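Local coordinates for 2-polyprenyl-6-methoxyphenol hydroxylase-like FAD-dependent oxidoreductase (Streptomyces sp. NRRL 11266, PDB 6UI5), which is by family an FAD-dependent oxidoreductase, binding flavin-adenine dinucleotide in a Rossmann-type domain joined to a probably thioredoxin-like C-terminal domain, at residues L51-Q56 and D303-G308; A321-S326 and R492-A497; I388-V393 and L487-R492. All blocks are in the same frame, centred on the assembly; numbering follows the deposited sequence.

Contact 1: residues L51-Q56 and D303-G308; sequences LEMLDQ and DAVNLG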
# COMPACT_ATOMS: atom_id res chain seq x y z
N LEU A 51 11.99 0.06 -23.97
CA LEU A 51 13.24 -0.18 -24.69
C LEU A 51 13.38 -1.63 -25.14
O LEU A 51 13.68 -1.88 -26.31
CB LEU A 51 14.43 0.25 -23.82
CG LEU A 51 14.63 1.77 -23.88
CD1 LEU A 51 15.50 2.30 -22.72
CD2 LEU A 51 15.20 2.15 -25.23
N GLU A 52 13.11 -2.62 -24.26
CA GLU A 52 13.25 -4.03 -24.67
C GLU A 52 12.33 -4.36 -25.85
O GLU A 52 12.75 -5.00 -26.81
CB GLU A 52 13.00 -5.04 -23.52
CG GLU A 52 13.46 -4.65 -22.09
CD GLU A 52 13.10 -5.72 -20.99
OE1 GLU A 52 13.99 -5.98 -20.15
OE2 GLU A 52 11.97 -6.28 -20.96
N MET A 53 11.07 -3.92 -25.78
CA MET A 53 10.14 -4.19 -26.88
C MET A 53 10.57 -3.54 -28.18
O MET A 53 10.30 -4.08 -29.26
CB MET A 53 8.74 -3.70 -26.53
CG MET A 53 8.08 -4.53 -25.48
SD MET A 53 6.39 -4.00 -25.28
CE MET A 53 6.58 -2.81 -23.94
N LEU A 54 11.22 -2.37 -28.11
CA LEU A 54 11.73 -1.76 -29.34
C LEU A 54 13.02 -2.43 -29.79
O LEU A 54 13.29 -2.48 -30.99
CB LEU A 54 11.96 -0.25 -29.16
CG LEU A 54 10.81 0.71 -28.85
CD1 LEU A 54 11.34 2.10 -28.44
CD2 LEU A 54 9.96 0.89 -30.06
N ASP A 55 13.80 -2.95 -28.83
CA ASP A 55 15.02 -3.68 -29.19
C ASP A 55 14.69 -4.92 -30.00
O ASP A 55 15.41 -5.27 -30.94
CB ASP A 55 15.78 -4.07 -27.93
CG ASP A 55 17.05 -3.28 -27.76
OD1 ASP A 55 17.53 -2.71 -28.77
OD2 ASP A 55 17.56 -3.25 -26.62
N GLN A 56 13.59 -5.59 -29.67
CA GLN A 56 13.13 -6.75 -30.42
C GLN A 56 12.91 -6.47 -31.90
O GLN A 56 12.73 -7.43 -32.67
CB GLN A 56 11.84 -7.27 -29.76
CG GLN A 56 12.12 -8.04 -28.46
CD GLN A 56 10.88 -8.42 -27.72
OE1 GLN A 56 10.97 -8.76 -26.54
NE2 GLN A 56 9.69 -8.35 -28.39
N ASP A 303 0.82 -2.95 -25.90
CA ASP A 303 -0.45 -3.41 -26.48
C ASP A 303 -0.23 -3.92 -27.90
O ASP A 303 -0.72 -4.99 -28.28
CB ASP A 303 -1.47 -2.26 -26.48
CG ASP A 303 -2.14 -2.02 -25.12
OD1 ASP A 303 -2.00 -2.83 -24.19
OD2 ASP A 303 -2.85 -1.00 -25.01
N ALA A 304 0.51 -3.16 -28.71
CA ALA A 304 0.65 -3.50 -30.11
C ALA A 304 1.54 -4.72 -30.28
O ALA A 304 1.30 -5.56 -31.17
CB ALA A 304 1.23 -2.31 -30.90
N VAL A 305 2.60 -4.82 -29.49
CA VAL A 305 3.48 -5.97 -29.60
C VAL A 305 2.72 -7.24 -29.25
O VAL A 305 2.82 -8.25 -29.96
CB VAL A 305 4.74 -5.75 -28.74
CG1 VAL A 305 5.60 -6.99 -28.69
CG2 VAL A 305 5.54 -4.56 -29.32
N ASN A 306 1.86 -7.17 -28.23
CA ASN A 306 1.01 -8.31 -27.91
C ASN A 306 0.06 -8.65 -29.05
O ASN A 306 -0.06 -9.81 -29.44
CB ASN A 306 0.22 -8.03 -26.64
CG ASN A 306 -0.53 -9.26 -26.15
OD1 ASN A 306 -1.49 -9.70 -26.78
ND2 ASN A 306 -0.07 -9.84 -25.04
N LEU A 307 -0.62 -7.64 -29.62
CA LEU A 307 -1.70 -7.95 -30.57
C LEU A 307 -1.19 -8.20 -31.98
O LEU A 307 -1.75 -9.05 -32.70
CB LEU A 307 -2.73 -6.84 -30.58
CG LEU A 307 -3.81 -7.01 -31.64
CD1 LEU A 307 -4.58 -8.25 -31.33
CD2 LEU A 307 -4.72 -5.78 -31.69
N GLY A 308 -0.16 -7.48 -32.42
CA GLY A 308 0.45 -7.85 -33.69
C GLY A 308 1.31 -9.09 -33.50
O GLY A 308 2.27 -9.08 -32.71

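Contact 2: residues A321-S326 and R492-A497; sequences ADLLDS and RTWFGA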
# COMPACT_ATOMS: atom_id res chain seq x y z
N ALA A 321 -7.42 -21.55 -31.60
CA ALA A 321 -8.76 -20.96 -31.56
C ALA A 321 -8.85 -19.81 -30.55
O ALA A 321 -9.52 -18.81 -30.81
CB ALA A 321 -9.80 -22.03 -31.24
N ASP A 322 -8.16 -19.93 -29.42
CA ASP A 322 -8.33 -19.01 -28.29
C ASP A 322 -7.20 -17.99 -28.17
O ASP A 322 -7.00 -17.43 -27.09
CB ASP A 322 -8.45 -19.80 -26.98
CG ASP A 322 -7.19 -20.60 -26.65
OD1 ASP A 322 -6.28 -20.68 -27.50
OD2 ASP A 322 -7.11 -21.16 -25.54
N LEU A 323 -6.45 -17.76 -29.25
CA LEU A 323 -5.25 -16.94 -29.15
C LEU A 323 -5.57 -15.44 -29.15
O LEU A 323 -5.02 -14.69 -28.33
CB LEU A 323 -4.27 -17.29 -30.28
CG LEU A 323 -3.08 -16.35 -30.46
CD1 LEU A 323 -2.07 -16.53 -29.33
CD2 LEU A 323 -2.44 -16.58 -31.82
N LEU A 324 -6.48 -14.98 -30.01
CA LEU A 324 -6.82 -13.56 -29.97
C LEU A 324 -7.57 -13.18 -28.70
O LEU A 324 -7.57 -12.01 -28.32
CB LEU A 324 -7.65 -13.15 -31.19
CG LEU A 324 -6.91 -13.11 -32.53
CD1 LEU A 324 -7.92 -13.18 -33.69
CD2 LEU A 324 -6.00 -11.87 -32.65
N ASP A 325 -8.21 -14.15 -28.04
CA ASP A 325 -8.88 -13.80 -26.80
C ASP A 325 -7.88 -13.56 -25.68
O ASP A 325 -8.24 -12.99 -24.65
CB ASP A 325 -9.89 -14.88 -26.41
CG ASP A 325 -11.18 -14.79 -27.23
OD1 ASP A 325 -11.60 -13.68 -27.62
OD2 ASP A 325 -11.77 -15.86 -27.49
N SER A 326 -6.63 -14.00 -25.87
CA SER A 326 -5.60 -13.74 -24.89
C SER A 326 -5.10 -12.31 -24.98
O SER A 326 -4.46 -11.82 -24.04
CB SER A 326 -4.42 -14.71 -25.04
OG SER A 326 -3.57 -14.33 -26.12
N ARG A 492 1.82 -26.09 -28.91
CA ARG A 492 0.47 -26.23 -29.43
C ARG A 492 -0.42 -25.07 -28.99
O ARG A 492 -1.27 -24.60 -29.77
CB ARG A 492 -0.15 -27.55 -29.00
CG ARG A 492 0.53 -28.74 -29.65
CD ARG A 492 0.12 -30.08 -29.02
NE ARG A 492 0.90 -31.18 -29.58
CZ ARG A 492 0.70 -31.70 -30.79
NH1 ARG A 492 -0.27 -31.23 -31.56
NH2 ARG A 492 1.47 -32.70 -31.22
N THR A 493 -0.25 -24.58 -27.76
CA THR A 493 -1.23 -23.63 -27.27
C THR A 493 -0.96 -22.23 -27.82
O THR A 493 -1.91 -21.49 -28.05
CB THR A 493 -1.28 -23.63 -25.73
OG1 THR A 493 -0.31 -22.74 -25.17
CG2 THR A 493 -1.08 -25.04 -25.15
N TRP A 494 0.31 -21.89 -28.09
CA TRP A 494 0.69 -20.57 -28.57
C TRP A 494 0.94 -20.53 -30.07
O TRP A 494 0.63 -19.52 -30.71
CB TRP A 494 1.92 -20.06 -27.83
CG TRP A 494 1.61 -19.78 -26.41
CD1 TRP A 494 2.19 -20.34 -25.33
CD2 TRP A 494 0.63 -18.86 -25.92
NE1 TRP A 494 1.63 -19.84 -24.18
CE2 TRP A 494 0.67 -18.93 -24.51
CE3 TRP A 494 -0.26 -17.96 -26.53
CZ2 TRP A 494 -0.17 -18.16 -23.69
CZ3 TRP A 494 -1.10 -17.20 -25.71
CH2 TRP A 494 -1.04 -17.31 -24.31
N PHE A 495 1.50 -21.58 -30.66
CA PHE A 495 1.75 -21.57 -32.09
C PHE A 495 0.85 -22.54 -32.84
O PHE A 495 0.96 -22.64 -34.08
CB PHE A 495 3.23 -21.87 -32.39
CG PHE A 495 4.18 -20.90 -31.75
CD1 PHE A 495 4.66 -21.12 -30.47
CD2 PHE A 495 4.61 -19.77 -32.45
CE1 PHE A 495 5.55 -20.23 -29.88
CE2 PHE A 495 5.51 -18.88 -31.86
CZ PHE A 495 5.98 -19.10 -30.57
N GLY A 496 -0.04 -23.26 -32.14
CA GLY A 496 -1.05 -24.03 -32.83
C GLY A 496 -0.55 -25.36 -33.38
O GLY A 496 0.46 -25.92 -32.94
N ALA A 497 -1.27 -25.85 -34.39
CA ALA A 497 -1.13 -27.22 -34.86
C ALA A 497 0.29 -27.48 -35.37
O ALA A 497 0.96 -26.56 -35.85
CB ALA A 497 -2.15 -27.52 -35.94

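Contact 3: residues I388-V393 and L487-R492; sequences IAYEGV and LRTALR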
# COMPACT_ATOMS: atom_id res chain seq x y z
N ILE A 388 1.04 -17.97 -17.46
CA ILE A 388 1.40 -19.13 -18.27
C ILE A 388 0.98 -20.37 -17.49
O ILE A 388 1.51 -20.62 -16.40
CB ILE A 388 2.91 -19.17 -18.59
CG1 ILE A 388 3.36 -17.94 -19.39
CG2 ILE A 388 3.28 -20.49 -19.30
CD1 ILE A 388 3.07 -18.00 -20.87
N ALA A 389 0.02 -21.12 -18.02
CA ALA A 389 -0.37 -22.40 -17.46
C ALA A 389 -0.85 -23.31 -18.58
O ALA A 389 -1.33 -22.85 -19.61
CB ALA A 389 -1.46 -22.26 -16.41
N TYR A 390 -0.71 -24.61 -18.37
CA TYR A 390 -1.08 -25.58 -19.38
C TYR A 390 -1.86 -26.71 -18.73
O TYR A 390 -1.65 -27.01 -17.54
CB TYR A 390 0.15 -26.14 -20.12
CG TYR A 390 1.00 -25.06 -20.76
CD1 TYR A 390 0.55 -24.40 -21.89
CD2 TYR A 390 2.23 -24.70 -20.23
CE1 TYR A 390 1.30 -23.42 -22.48
CE2 TYR A 390 2.99 -23.72 -20.81
CZ TYR A 390 2.51 -23.07 -21.95
OH TYR A 390 3.24 -22.07 -22.58
N GLU A 391 -2.77 -27.31 -19.48
CA GLU A 391 -3.51 -28.44 -18.94
C GLU A 391 -2.56 -29.60 -18.66
O GLU A 391 -1.63 -29.86 -19.43
CB GLU A 391 -4.62 -28.89 -19.90
CG GLU A 391 -6.03 -28.35 -19.59
CD GLU A 391 -6.39 -28.29 -18.09
OE1 GLU A 391 -5.88 -29.11 -17.29
OE2 GLU A 391 -7.19 -27.41 -17.70
N GLY A 392 -2.76 -30.25 -17.51
CA GLY A 392 -1.93 -31.40 -17.18
C GLY A 392 -0.70 -31.04 -16.38
O GLY A 392 -0.43 -31.61 -15.32
N VAL A 393 0.07 -30.10 -16.92
CA VAL A 393 1.25 -29.55 -16.25
C VAL A 393 0.82 -28.98 -14.91
O VAL A 393 -0.17 -28.22 -14.84
CB VAL A 393 1.92 -28.45 -17.12
CG1 VAL A 393 3.08 -27.82 -16.35
CG2 VAL A 393 2.40 -29.04 -18.43
N LEU A 487 7.17 -28.49 -23.44
CA LEU A 487 7.46 -27.65 -24.59
C LEU A 487 6.52 -27.93 -25.75
O LEU A 487 6.06 -27.00 -26.41
CB LEU A 487 8.91 -27.84 -25.01
CG LEU A 487 9.41 -27.25 -26.32
CD1 LEU A 487 10.84 -26.93 -26.12
CD2 LEU A 487 9.32 -28.30 -27.37
N ARG A 488 6.22 -29.21 -26.01
CA ARG A 488 5.25 -29.53 -27.07
C ARG A 488 3.85 -29.02 -26.72
O ARG A 488 3.05 -28.72 -27.62
CB ARG A 488 5.21 -31.05 -27.34
CG ARG A 488 6.33 -31.63 -28.22
CD ARG A 488 6.12 -33.11 -28.62
NE ARG A 488 6.27 -34.06 -27.50
CZ ARG A 488 7.41 -34.69 -27.16
NH1 ARG A 488 8.53 -34.49 -27.85
NH2 ARG A 488 7.44 -35.52 -26.13
N THR A 489 3.54 -28.92 -25.43
CA THR A 489 2.25 -28.36 -25.05
C THR A 489 2.23 -26.85 -25.30
O THR A 489 1.36 -26.33 -26.02
CB THR A 489 1.97 -28.70 -23.58
OG1 THR A 489 1.77 -30.12 -23.43
CG2 THR A 489 0.73 -27.94 -23.07
N ALA A 490 3.24 -26.15 -24.77
CA ALA A 490 3.43 -24.74 -25.02
C ALA A 490 3.38 -24.41 -26.51
O ALA A 490 2.77 -23.41 -26.92
CB ALA A 490 4.77 -24.32 -24.42
N LEU A 491 3.99 -25.24 -27.35
CA LEU A 491 3.99 -24.95 -28.77
C LEU A 491 2.60 -25.09 -29.37
O LEU A 491 2.23 -24.31 -30.26
CB LEU A 491 4.98 -25.86 -29.49
CG LEU A 491 6.42 -25.42 -29.24
CD1 LEU A 491 7.34 -26.55 -29.64
CD2 LEU A 491 6.76 -24.10 -30.01
N ARG A 492 1.82 -26.09 -28.91
CA ARG A 492 0.47 -26.23 -29.43
C ARG A 492 -0.42 -25.07 -28.99
O ARG A 492 -1.27 -24.60 -29.77
CB ARG A 492 -0.15 -27.55 -29.00
CG ARG A 492 0.53 -28.74 -29.65
CD ARG A 492 0.12 -30.08 -29.02
NE ARG A 492 0.90 -31.18 -29.58
CZ ARG A 492 0.70 -31.70 -30.79
NH1 ARG A 492 -0.27 -31.23 -31.56
NH2 ARG A 492 1.47 -32.70 -31.22

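Contact 1: residues L51-Q56 and D303-G308
Two helices of the Rossmann-type FAD binding domain, 48-55 and 295-316, run side by side here in broadly the same direction, and M53 and V305 bridge the gap between them. Their CA atoms are 7.4 Å apart, the nearest such pair between the segments. The side chains cross obliquely, with M53 SD set against V305 CG2 at 4.2 Å. M53 sends CG off anti to its carbonyl carbon and keeps chi2 extended, at -174°, which carries the sulphur out to the neighbouring helix. A bend at chi3 (-93°) then turns CE aside, leaving the sulphur as the atom that meets V305.

V305 presents both its methyls to 51-56 and divides them between two partners. While CG2 takes the methionine, CG1 lies 4.3 Å from Q56 NE2, at the end of the glutamine's extended chain. No hydrogen bond joins the two segments. The contact is a light van der Waals one, burying 121 Å² over both sides, although all three residues are buried in the assembly. The Q56 amide is not left without a polar partner, since NE2 makes a weak hydrogen bond to D471 O.

The flavin-adenine dinucleotide lies about 11 Å from the M53 side chain, so this packing is not part of its first shell. Helix 12-22, which follows a glycine-rich turn consistent with dinucleotide binding, touches both helices: M16 meets L54 and A304, and E20 meets V305. On other sides, E52 of helix 48-55 forms salt bridges with R89 and R406, whereas helix 295-316 is tied by D303 to R331 and by N306 to E330, both of helix 325-346.

Contact 2: residues A321-S326 and R492-A497
L323 CD1 comes up to the six-membered end of the W494 indole in the plane of the ring, at its edge, 3.6 Å from CE3 and 3.8 Å from CZ3. S326 reaches the same edge, its OG 3.8 Å from W494 CZ3. Thus a leucine methyl and a serine hydroxyl share one rim of the tryptophan, and no hydrogen bond passes between the segments. The CB of W494 starts away from 321-326, but with chi1 at -68°, CG anti to the carbonyl carbon, the large ring swings back across the gap. L323 answers with a CB directed at the helix.

Behind this first shell, the serine is held by its own chain. S326 OG donates to L323 O over 2.7 Å, in the carbonyl plane with a C=O...donor angle of 151°, and S326 N reaches the same oxygen at 3.0 Å. Two donors therefore grip one carbonyl and fix the serine relative to the leucine. K310 NZ adds a further hydrogen bond to S326 OG. On the tryptophan side, T493 OG1 lies 3.5 Å above one face of the indole, offset toward its rim, and R469 makes a cation-pi contact with the ring. G496 leaves the helix just beyond with a positive phi, which favours glycine, and its O is bonded to W447 NE1.

The contact thus joins the start of helix 325-346 to the end of helix 484-495, the last helix of the chain. Helix 295-316 packs against 321-326, with W309 and K310 touching L323 and I311 touching L324, so the C-terminal region, probably thioredoxin-like by its family, rests here on helices of the FAD binding domain.

Contact 3: residues I388-V393 and L487-R492
Y390 lays its side chain across helix 484-495 and, with T489 and A490, accounts for most of the 172 Å² buried between the segments. T489 meets the root of the tyrosine: its CG2 is 3.5 Å from Y390 CB and 3.7 Å from Y390 CG. That methyl is anti to the threonine's backbone N, while OG1 turns back to its own helix in a weak hydrogen bond to D485 O. The two side chains slide past each other in opposite directions, and the tyrosine ring carries on beyond T489 to A490.

There the ring lies close to the helix backbone. A490 N sits 4.1 Å above one face, offset toward the rim, and Y390 CE1 is 3.6 Å from A490 CA. At the far end of the ring Y390 OH packs against A490 CB at 3.3 Å, a snug fit of hydroxyl on methyl. Its polar demand is met elsewhere, by a hydrogen bond to A475 O, which helps fix how far the ring reaches across the helix.

Segment 388-393 is an irregular stretch of the link between helix 369-379 and strand 411-414. It packs onto the C-terminal region, probably thioredoxin-like by its family, pinned through Y390 both to helix 484-495 and to strand 474-477, at the edge of the mixed sheet whose W476 and L467 touch A490.

Overall arrangement
From the N terminus, contact 1 closes first, bringing helix 295-316 back to helix 48-55 inside the FAD binding domain. The chain then turns into helix 325-346, at whose start contact 2 opens; L307 CD1 and L324 CD2, 4.1 Å apart, join the two contacts. Contact 2 closes only at the end of helix 484-495, tying the C-terminal domain to the FAD binding domain. Contact 3 is nested within that long loop and fastens the 388-393 link to the same last helix. Contacts 2 and 3 touch, their centres 11 Å apart, whereas contacts 1 and 3 stay about 10 Å apart at their nearest atoms.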